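Local coordinates for protein DMATS type aromatic prenyltransferase (Streptomyces coelicolor, PDB 6ZS0) that probably catalyses transfer of a dimethylallyl group to carbon 5 of the indole ring of tryptophan, as an ABBA-barrel prenyltransferase, at residues Y188-L193 / P253-H258; A218-T223 / F271-P276; T238-G243 / G247-R252. All coordinates share one frame; numbering follows the deposited sequence. Where two conformers were deposited one is given.

Contact 1: Y188-L193 / P253-H258; sequences YPFLAL and PAQSCH
The amide oxygen of Q255 meets two rings at once: OE1 lies 3.5 Å from CE2 of F190 and 3.6 Å from CG of P189. Neither approach is a hydrogen bond. At F190 the oxygen comes to the edge, in the plane of the ring, where the slightly positive aromatic C-H groups probably suit a carbonyl oxygen. The amide and ring planes are only 28° apart, although the two side chains cross at about a right angle. P189 and Q255 instead run past each other in opposite senses, and the proline ring offers its CG to the amide. Q255 reaches this far because CG stands anti to its own carbonyl carbon (chi1 -64°) and the chain continues extended; a glutamine is long enough to bridge the separation, since its CA is still 8.5 Å from that of P189. With an alanine here the amide is gone, and the edge of F190 and CG of P189 would probably lose their shared partner and a gap would open between the segments.

The two segments are not sheet neighbours in the antiparallel ABBA barrel: strand 202-209 runs between strands 191-195 and 254-260, and the glutamine reaches across it. Y206 of that strand pairs with F190 through the backbone and also meets its ring edge-to-face, while W135 meets the same ring at a slant. Alternation then sends S256 to the other side of its strand from Q255, where its OG is hydrogen-bonded both to H258 NE2, at 2.8 Å, and to H209. With no hydrogen bond joining the segments directly, their attraction is probably van der Waals packing with a weak electrostatic part.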
loop_
_atom_site.group_PDB
_atom_site.type_symbol
_atom_site.label_atom_id
_atom_site.label_comp_id
_atom_site.label_asym_id
_atom_site.label_seq_id
_atom_site.Cartn_x
_atom_site.Cartn_y
_atom_site.Cartn_z
ATOM N N TYR A 188 -11.628 8.602 -5.978
ATOM C CA TYR A 188 -10.735 7.677 -6.709
ATOM C C TYR A 188 -9.320 7.996 -6.270
ATOM O O TYR A 188 -8.613 8.753 -6.948
ATOM C CB TYR A 188 -10.922 7.848 -8.225
ATOM C CG TYR A 188 -12.332 7.630 -8.670
ATOM C CD1 TYR A 188 -12.812 6.354 -8.911
ATOM C CD2 TYR A 188 -13.204 8.690 -8.769
ATOM C CE1 TYR A 188 -14.134 6.137 -9.261
ATOM C CE2 TYR A 188 -14.525 8.500 -9.129
ATOM C CZ TYR A 188 -14.993 7.221 -9.368
ATOM O OH TYR A 188 -16.302 7.019 -9.718
ATOM N N PRO A 189 -8.873 7.494 -5.105
ATOM C CA PRO A 189 -7.590 7.950 -4.548
ATOM C C PRO A 189 -6.364 7.491 -5.347
ATOM O O PRO A 189 -5.377 8.192 -5.303
ATOM C CB PRO A 189 -7.555 7.430 -3.115
ATOM C CG PRO A 189 -8.578 6.315 -3.076
ATOM C CD PRO A 189 -9.599 6.600 -4.175
ATOM N N PHE A 190 -6.430 6.374 -6.056
ATOM C CA PHE A 190 -5.268 5.834 -6.797
ATOM C C PHE A 190 -5.726 5.116 -8.040
ATOM O O PHE A 190 -6.805 4.475 -8.013
ATOM C CB PHE A 190 -4.491 4.801 -5.977
ATOM C CG PHE A 190 -4.077 5.276 -4.613
ATOM C CD1 PHE A 190 -2.985 6.101 -4.458
ATOM C CD2 PHE A 190 -4.738 4.849 -3.472
ATOM C CE1 PHE A 190 -2.601 6.543 -3.207
ATOM C CE2 PHE A 190 -4.361 5.298 -2.215
ATOM C CZ PHE A 190 -3.292 6.154 -2.085
ATOM N N LEU A 191 -4.923 5.205 -9.099
ATOM C CA LEU A 191 -4.897 4.178 -10.138
ATOM C C LEU A 191 -3.504 3.571 -10.153
ATOM O O LEU A 191 -2.500 4.346 -10.113
ATOM C CB LEU A 191 -5.248 4.798 -11.481
ATOM C CG LEU A 191 -5.393 3.806 -12.626
ATOM C CD1 LEU A 191 -6.537 4.242 -13.525
ATOM C CD2 LEU A 191 -4.104 3.683 -13.408
ATOM N N ALA A 192 -3.426 2.254 -10.175
ATOM C CA ALA A 192 -2.135 1.560 -10.110
ATOM C C ALA A 192 -1.968 0.603 -11.303
ATOM O O ALA A 192 -2.958 0.094 -11.838
ATOM C CB ALA A 192 -1.992 0.850 -8.812
ATOM N N LEU A 193 -0.732 0.430 -11.712
ATOM C CA LEU A 193 -0.339 -0.537 -12.772
ATOM C C LEU A 193 0.663 -1.515 -12.192
ATOM O O LEU A 193 1.644 -1.080 -11.658
ATOM C CB LEU A 193 0.292 0.207 -13.953
ATOM C CG LEU A 193 -0.649 1.022 -14.816
ATOM C CD1 LEU A 193 0.136 1.694 -15.950
ATOM C CD2 LEU A 193 -1.747 0.130 -15.387
ATOM N N PRO A 253 -11.564 7.094 5.737
ATOM C CA PRO A 253 -12.332 6.254 4.824
ATOM C C PRO A 253 -11.680 4.882 4.571
ATOM O O PRO A 253 -10.458 4.724 4.578
ATOM C CB PRO A 253 -12.359 7.104 3.530
ATOM C CG PRO A 253 -12.049 8.507 3.955
ATOM C CD PRO A 253 -11.106 8.332 5.122
ATOM N N ALA A 254 -12.506 3.869 4.397
ATOM C CA ALA A 254 -12.128 2.568 3.861
ATOM C C ALA A 254 -11.843 2.758 2.370
ATOM O O ALA A 254 -12.272 3.769 1.794
ATOM C CB ALA A 254 -13.163 1.507 4.114
ATOM N N GLN A 255 -11.170 1.801 1.776
ATOM C CA GLN A 255 -10.877 1.819 0.327
ATOM C C GLN A 255 -11.189 0.460 -0.238
ATOM O O GLN A 255 -11.100 -0.566 0.497
ATOM C CB GLN A 255 -9.431 2.236 0.031
ATOM C CG GLN A 255 -9.134 3.660 0.454
ATOM C CD GLN A 255 -7.745 4.082 0.045
ATOM O OE1 GLN A 255 -7.227 3.663 -0.996
ATOM N NE2 GLN A 255 -7.175 4.984 0.824
ATOM N N SER A 256 -11.527 0.432 -1.521
ATOM C CA SER A 256 -11.575 -0.831 -2.282
ATOM C C SER A 256 -10.666 -0.687 -3.494
ATOM O O SER A 256 -10.458 0.449 -3.955
ATOM C CB SER A 256 -12.990 -1.234 -2.668
ATOM O OG SER A 256 -13.589 -0.247 -3.498
ATOM N N CYS A 257 -10.169 -1.791 -3.985
ATOM C CA CYS A 257 -9.353 -1.881 -5.208
ATOM C C CYS A 257 -10.063 -2.853 -6.179
ATOM O O CYS A 257 -10.513 -3.910 -5.688
ATOM C CB CYS A 257 -7.962 -2.378 -4.829
ATOM S SG CYS A 257 -6.894 -2.750 -6.233
ATOM N N HIS A 258 -10.134 -2.514 -7.452
ATOM C CA HIS A 258 -10.784 -3.339 -8.506
ATOM C C HIS A 258 -9.758 -3.568 -9.591
ATOM O O HIS A 258 -9.296 -2.548 -10.176
ATOM C CB HIS A 258 -12.051 -2.623 -8.986
ATOM C CG HIS A 258 -12.914 -2.245 -7.831
ATOM N ND1 HIS A 258 -13.980 -3.016 -7.436
ATOM C CD2 HIS A 258 -12.818 -1.232 -6.939
ATOM C CE1 HIS A 258 -14.519 -2.489 -6.360
ATOM N NE2 HIS A 258 -13.816 -1.379 -6.025
#

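Contact 2: A218-T223 / F271-P276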
loop_
_atom_site.group_PDB
_atom_site.type_symbol
_atom_site.label_atom_id
_atom_site.label_comp_id
_atom_site.label_asym_id
_atom_site.label_seq_id
_atom_site.Cartn_x
_atom_site.Cartn_y
_atom_site.Cartn_z
ATOM N N ALA A 218 -20.280 -5.599 1.450
ATOM C CA ALA A 218 -20.705 -6.876 0.820
ATOM C C ALA A 218 -21.164 -6.671 -0.632
ATOM O O ALA A 218 -21.161 -7.657 -1.387
ATOM C CB ALA A 218 -21.804 -7.472 1.657
ATOM N N ARG A 219 -21.552 -5.462 -1.033
ATOM C CA ARG A 219 -22.087 -5.165 -2.388
ATOM C C ARG A 219 -21.045 -4.489 -3.298
ATOM O O ARG A 219 -21.401 -4.177 -4.430
ATOM C CB ARG A 219 -23.372 -4.332 -2.246
ATOM C CG ARG A 219 -24.543 -5.157 -1.733
ATOM C CD ARG A 219 -25.846 -4.390 -1.623
ATOM N NE ARG A 219 -25.858 -3.538 -0.438
ATOM C CZ ARG A 219 -25.660 -2.220 -0.437
ATOM N NH1 ARG A 219 -25.691 -1.568 0.710
ATOM N NH2 ARG A 219 -25.432 -1.563 -1.569
ATOM N N LEU A 220 -19.796 -4.292 -2.867
ATOM C CA LEU A 220 -18.794 -3.582 -3.714
ATOM C C LEU A 220 -18.238 -4.492 -4.814
ATOM O O LEU A 220 -17.642 -3.946 -5.795
ATOM C CB LEU A 220 -17.661 -3.073 -2.837
ATOM C CG LEU A 220 -18.051 -1.985 -1.861
ATOM C CD1 LEU A 220 -16.914 -1.736 -0.904
ATOM C CD2 LEU A 220 -18.451 -0.707 -2.586
ATOM N N SER A 221 -18.343 -5.799 -4.625
ATOM C CA SER A 221 -17.773 -6.812 -5.545
ATOM C C SER A 221 -18.834 -7.838 -5.923
ATOM O O SER A 221 -19.841 -7.962 -5.196
ATOM C CB SER A 221 -16.591 -7.475 -4.924
ATOM O OG SER A 221 -17.000 -8.366 -3.899
ATOM N N ARG A 222 -18.590 -8.541 -7.031
ATOM C CA ARG A 222 -19.364 -9.725 -7.471
ATOM C C ARG A 222 -18.509 -10.978 -7.222
ATOM O O ARG A 222 -17.272 -10.858 -7.117
ATOM C CB ARG A 222 -19.769 -9.573 -8.943
ATOM N N THR A 223 -19.166 -12.132 -7.114
ATOM C CA THR A 223 -18.574 -13.484 -6.896
ATOM C C THR A 223 -17.322 -13.694 -7.763
ATOM O O THR A 223 -16.313 -14.236 -7.226
ATOM C CB THR A 223 -19.634 -14.563 -7.172
ATOM O OG1 THR A 223 -19.003 -15.833 -7.029
ATOM C CG2 THR A 223 -20.282 -14.454 -8.539
ATOM N N PHE A 271 -10.737 -8.090 -6.424
ATOM C CA PHE A 271 -11.320 -7.096 -5.496
ATOM C C PHE A 271 -10.609 -7.161 -4.149
ATOM O O PHE A 271 -10.436 -8.258 -3.594
ATOM C CB PHE A 271 -12.810 -7.350 -5.329
ATOM C CG PHE A 271 -13.426 -6.597 -4.183
ATOM C CD1 PHE A 271 -13.621 -7.206 -2.957
ATOM C CD2 PHE A 271 -13.770 -5.265 -4.322
ATOM C CE1 PHE A 271 -14.200 -6.510 -1.903
ATOM C CE2 PHE A 271 -14.340 -4.573 -3.264
ATOM C CZ PHE A 271 -14.566 -5.201 -2.058
ATOM N N THR A 272 -10.238 -5.995 -3.599
ATOM C CA THR A 272 -9.657 -5.933 -2.241
ATOM C C THR A 272 -10.408 -4.883 -1.435
ATOM O O THR A 272 -10.707 -3.780 -1.998
ATOM C CB THR A 272 -8.152 -5.628 -2.269
ATOM O OG1 THR A 272 -7.500 -6.635 -3.053
ATOM C CG2 THR A 272 -7.562 -5.573 -0.873
ATOM N N LEU A 273 -10.729 -5.212 -0.183
ATOM C CA LEU A 273 -11.247 -4.229 0.800
ATOM C C LEU A 273 -10.190 -3.908 1.851
ATOM O O LEU A 273 -9.630 -4.843 2.430
ATOM C CB LEU A 273 -12.501 -4.779 1.476
ATOM C CG LEU A 273 -13.165 -3.829 2.472
ATOM C CD1 LEU A 273 -13.756 -2.630 1.774
ATOM C CD2 LEU A 273 -14.260 -4.541 3.253
ATOM N N TYR A 274 -9.910 -2.614 2.031
ATOM C CA TYR A 274 -8.898 -2.071 2.972
ATOM C C TYR A 274 -9.628 -1.369 4.121
ATOM O O TYR A 274 -10.455 -0.449 3.875
ATOM C CB TYR A 274 -7.983 -1.060 2.277
ATOM C CG TYR A 274 -7.242 -1.574 1.063
ATOM C CD1 TYR A 274 -5.922 -2.011 1.145
ATOM C CD2 TYR A 274 -7.860 -1.607 -0.176
ATOM C CE1 TYR A 274 -5.252 -2.496 0.021
ATOM C CE2 TYR A 274 -7.195 -2.051 -1.308
ATOM C CZ TYR A 274 -5.904 -2.526 -1.210
ATOM O OH TYR A 274 -5.265 -3.008 -2.327
ATOM N N ILE A 275 -9.354 -1.792 5.344
ATOM C CA ILE A 275 -9.885 -1.146 6.567
ATOM C C ILE A 275 -8.726 -0.496 7.326
ATOM O O ILE A 275 -7.781 -1.178 7.710
ATOM C CB ILE A 275 -10.635 -2.175 7.435
ATOM C CG1 ILE A 275 -11.761 -2.893 6.679
ATOM C CG2 ILE A 275 -11.139 -1.517 8.701
ATOM C CD1 ILE A 275 -12.804 -2.027 6.137
ATOM N N PRO A 276 -8.805 0.821 7.612
ATOM C CA PRO A 276 -7.778 1.526 8.391
ATOM C C PRO A 276 -7.897 1.192 9.890
ATOM O O PRO A 276 -8.307 2.034 10.702
ATOM C CB PRO A 276 -8.061 2.991 8.065
ATOM C CG PRO A 276 -9.533 3.032 7.822
ATOM C CD PRO A 276 -9.862 1.721 7.141
#
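L220, which follows A218 and its contact with E233, makes the first approach to strand 270-275, and it uses two parts of its side chain. Its CB rests 3.7 Å from CE2 of F271, meeting the ring obliquely, while CD1 reaches on to CD1 of L273 at 4.2 Å. A branched, flexible leucine suits this place because a single side chain can touch two strand residues that point to the same side. With CG anti to the carbonyl carbon (chi1 -67°), the branch is carried along the strand from F271 toward L273.

S221 follows, and its CB is set over one face of the F271 ring, 3.5 Å from the centroid and 18° off the ring normal. This is a CH-pi contact, displaced toward the rim on the CG side, where CB comes within 3.4 Å of F271 CG. The small side chain lets the backbone lie close above the aromatic face, and its hydroxyl passes over the same rim, OG being 3.7 Å from CD1 of F271.

The strand beneath belongs to the closed antiparallel barrel of the ABBA fold, and F271 and L273 are on its outer side. The loop at 218-223, between helices 214-217 and 229-240, lies against that side next to the helical layer: V232 of helix 229-240 packs on L273. T272 and Y274 alternate to the other side of the strand, where the methyl CG2 of T272 lies over a face of the Y274 ring.

Beyond S221 the chain turns away, and the carbonyl oxygen of R222 accepts a hydrogen bond from the hydroxyl of S225. S225 and L227 also pack on F271, whose ring meets that of H258 on the neighbouring strand.

Contact 3: T238-G243 / G247-R252; sequences TAAGPG and GGLDGR
L249 sets one methyl, CD2, against both A240 and G243. It lies 3.4 Å from CB of A240, closer than carbons usually pack, and 3.4 Å from the carbonyl oxygen of G243. The packing is tight even against the small methyl of an alanine, and at G243 a side chain would run into the leucine: a beta carbon there would be about 3.1 Å from L249 CD2. Glycine thus fits where the loop folds back on the end of helix 229-240, in the helical layer of the ABBA fold, before entering barrel strand 254-260. D250 stays at the margin, its OD2 4.1 Å from the CA of G243.

No direct hydrogen bond crosses; the polar links run through water. Water 2 donates to the O of G243 at 2.7 Å and accepts from the N of G248 at the same 2.7 Å, answering a backbone acceptor and donor with one molecule. Water 1 lies 2.6 Å from OD1 of D250 and farther from the carbonyl oxygen of P242, but other acceptors compete for its protons.

In the next shell, helix 229-240 ends at A240; G241 takes a positive phi of 46°, and the chain turns through P242 so that G243 N donates to the O of A240. G247 and G248 also have positive phi, at backbone angles that would press a beta carbon against the preceding carbonyl. L249 is held by a backbone hydrogen bond with L212 and packs on I275 of strand 270-275 and on Y280, while the hydroxyl of Y280 bonds to the N of G251. R252 forms salt bridges with D279 and D59. One tight apolar contact and bridging water thus hold the loop, with glycines permitting the backbone angles and close approach.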
loop_
_atom_site.group_PDB
_atom_site.type_symbol
_atom_site.label_atom_id
_atom_site.label_comp_id
_atom_site.label_asym_id
_atom_site.label_seq_id
_atom_site.Cartn_x
_atom_site.Cartn_y
_atom_site.Cartn_z
ATOM N N THR A 238 -14.701 -7.993 11.931
ATOM C CA THR A 238 -13.503 -8.378 12.717
ATOM C C THR A 238 -12.535 -7.195 12.754
ATOM O O THR A 238 -12.022 -6.891 13.830
ATOM C CB THR A 238 -12.829 -9.637 12.174
ATOM O OG1 THR A 238 -13.789 -10.698 12.231
ATOM C CG2 THR A 238 -11.581 -10.012 12.947
ATOM N N ALA A 239 -12.295 -6.566 11.615
ATOM C CA ALA A 239 -11.253 -5.528 11.469
ATOM C C ALA A 239 -11.693 -4.265 12.206
ATOM O O ALA A 239 -10.887 -3.646 12.889
ATOM C CB ALA A 239 -11.000 -5.261 10.002
ATOM N N ALA A 240 -12.950 -3.892 12.047
ATOM C CA ALA A 240 -13.452 -2.573 12.473
ATOM C C ALA A 240 -13.746 -2.547 13.976
ATOM O O ALA A 240 -13.720 -1.459 14.529
ATOM C CB ALA A 240 -14.638 -2.208 11.646
ATOM N N GLY A 241 -14.012 -3.688 14.624
ATOM C CA GLY A 241 -14.377 -3.687 16.052
ATOM C C GLY A 241 -15.437 -2.606 16.323
ATOM O O GLY A 241 -16.553 -2.730 15.804
ATOM N N PRO A 242 -15.113 -1.503 17.076
ATOM C CA PRO A 242 -16.091 -0.453 17.432
ATOM C C PRO A 242 -16.626 0.444 16.294
ATOM O O PRO A 242 -17.693 1.027 16.451
ATOM C CB PRO A 242 -15.303 0.459 18.403
ATOM C CG PRO A 242 -13.863 0.248 18.011
ATOM C CD PRO A 242 -13.793 -1.226 17.656
ATOM N N GLY A 243 -15.882 0.589 15.194
ATOM C CA GLY A 243 -16.389 1.296 14.001
ATOM C C GLY A 243 -17.575 0.562 13.359
ATOM O O GLY A 243 -18.270 1.204 12.538
ATOM N N GLY A 247 -23.516 3.085 12.100
ATOM C CA GLY A 247 -23.929 4.037 11.044
ATOM C C GLY A 247 -22.899 4.119 9.938
ATOM O O GLY A 247 -23.046 4.963 9.028
ATOM N N GLY A 248 -21.872 3.290 10.029
ATOM C CA GLY A 248 -20.757 3.293 9.083
ATOM C C GLY A 248 -19.467 3.576 9.814
ATOM O O GLY A 248 -19.491 4.266 10.855
ATOM N N LEU A 249 -18.379 3.049 9.309
ATOM C CA LEU A 249 -17.041 3.306 9.874
ATOM C C LEU A 249 -16.886 4.809 10.045
ATOM O O LEU A 249 -17.197 5.556 9.107
ATOM C CB LEU A 249 -15.986 2.741 8.930
ATOM C CG LEU A 249 -15.999 1.230 8.785
ATOM C CD1 LEU A 249 -14.858 0.772 7.910
ATOM C CD2 LEU A 249 -15.964 0.529 10.136
ATOM N N ASP A 250 -16.405 5.250 11.201
ATOM C CA ASP A 250 -16.416 6.680 11.545
ATOM C C ASP A 250 -15.011 7.269 11.662
ATOM O O ASP A 250 -14.936 8.415 12.018
ATOM C CB ASP A 250 -17.200 6.909 12.825
ATOM C CG ASP A 250 -16.750 6.062 13.999
ATOM O OD1 ASP A 250 -17.420 6.189 15.054
ATOM O OD2 ASP A 250 -15.744 5.369 13.893
ATOM N N GLY A 251 -13.983 6.544 11.251
ATOM C CA GLY A 251 -12.618 7.095 11.153
ATOM C C GLY A 251 -12.302 7.490 9.716
ATOM O O GLY A 251 -13.203 7.953 8.987
ATOM N N ARG A 252 -11.048 7.402 9.323
ATOM C CA ARG A 252 -10.703 7.754 7.937
ATOM C C ARG A 252 -11.373 6.736 7.016
ATOM O O ARG A 252 -11.742 5.647 7.439
ATOM C CB ARG A 252 -9.188 7.757 7.757
ATOM C CG ARG A 252 -8.595 6.387 7.518
ATOM C CD ARG A 252 -7.075 6.426 7.503
ATOM N NE ARG A 252 -6.595 6.707 8.844
ATOM C CZ ARG A 252 -5.343 7.030 9.156
ATOM N NH1 ARG A 252 -5.014 7.236 10.427
ATOM N NH2 ARG A 252 -4.429 7.125 8.201
HETATM O O HOH W 1 -18.189 4.266 16.628
HETATM O O HOH W 2 -20.680 1.260 11.340
#

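Overall arrangement
From the N terminus, segment 188-193 comes first, leading into barrel strand 191-195, and contact 1 closes its loop at 253-258. Segment 218-223 lies inside that loop, but its partner 271-276 lies beyond it, so contacts 1 and 2 cross. Contact 3 is nested within both: it closes a short loop after helix 229-240, and residue 252 runs straight into contact 1 at 253. Strands 254-260 and 270-275 are sheet neighbours, so contacts 1 and 2 share backbone hydrogen bonds between Q255 and Y274 and between C257 and T272. I275 packs on A239 and L249, tying the helix end and its loop to the barrel.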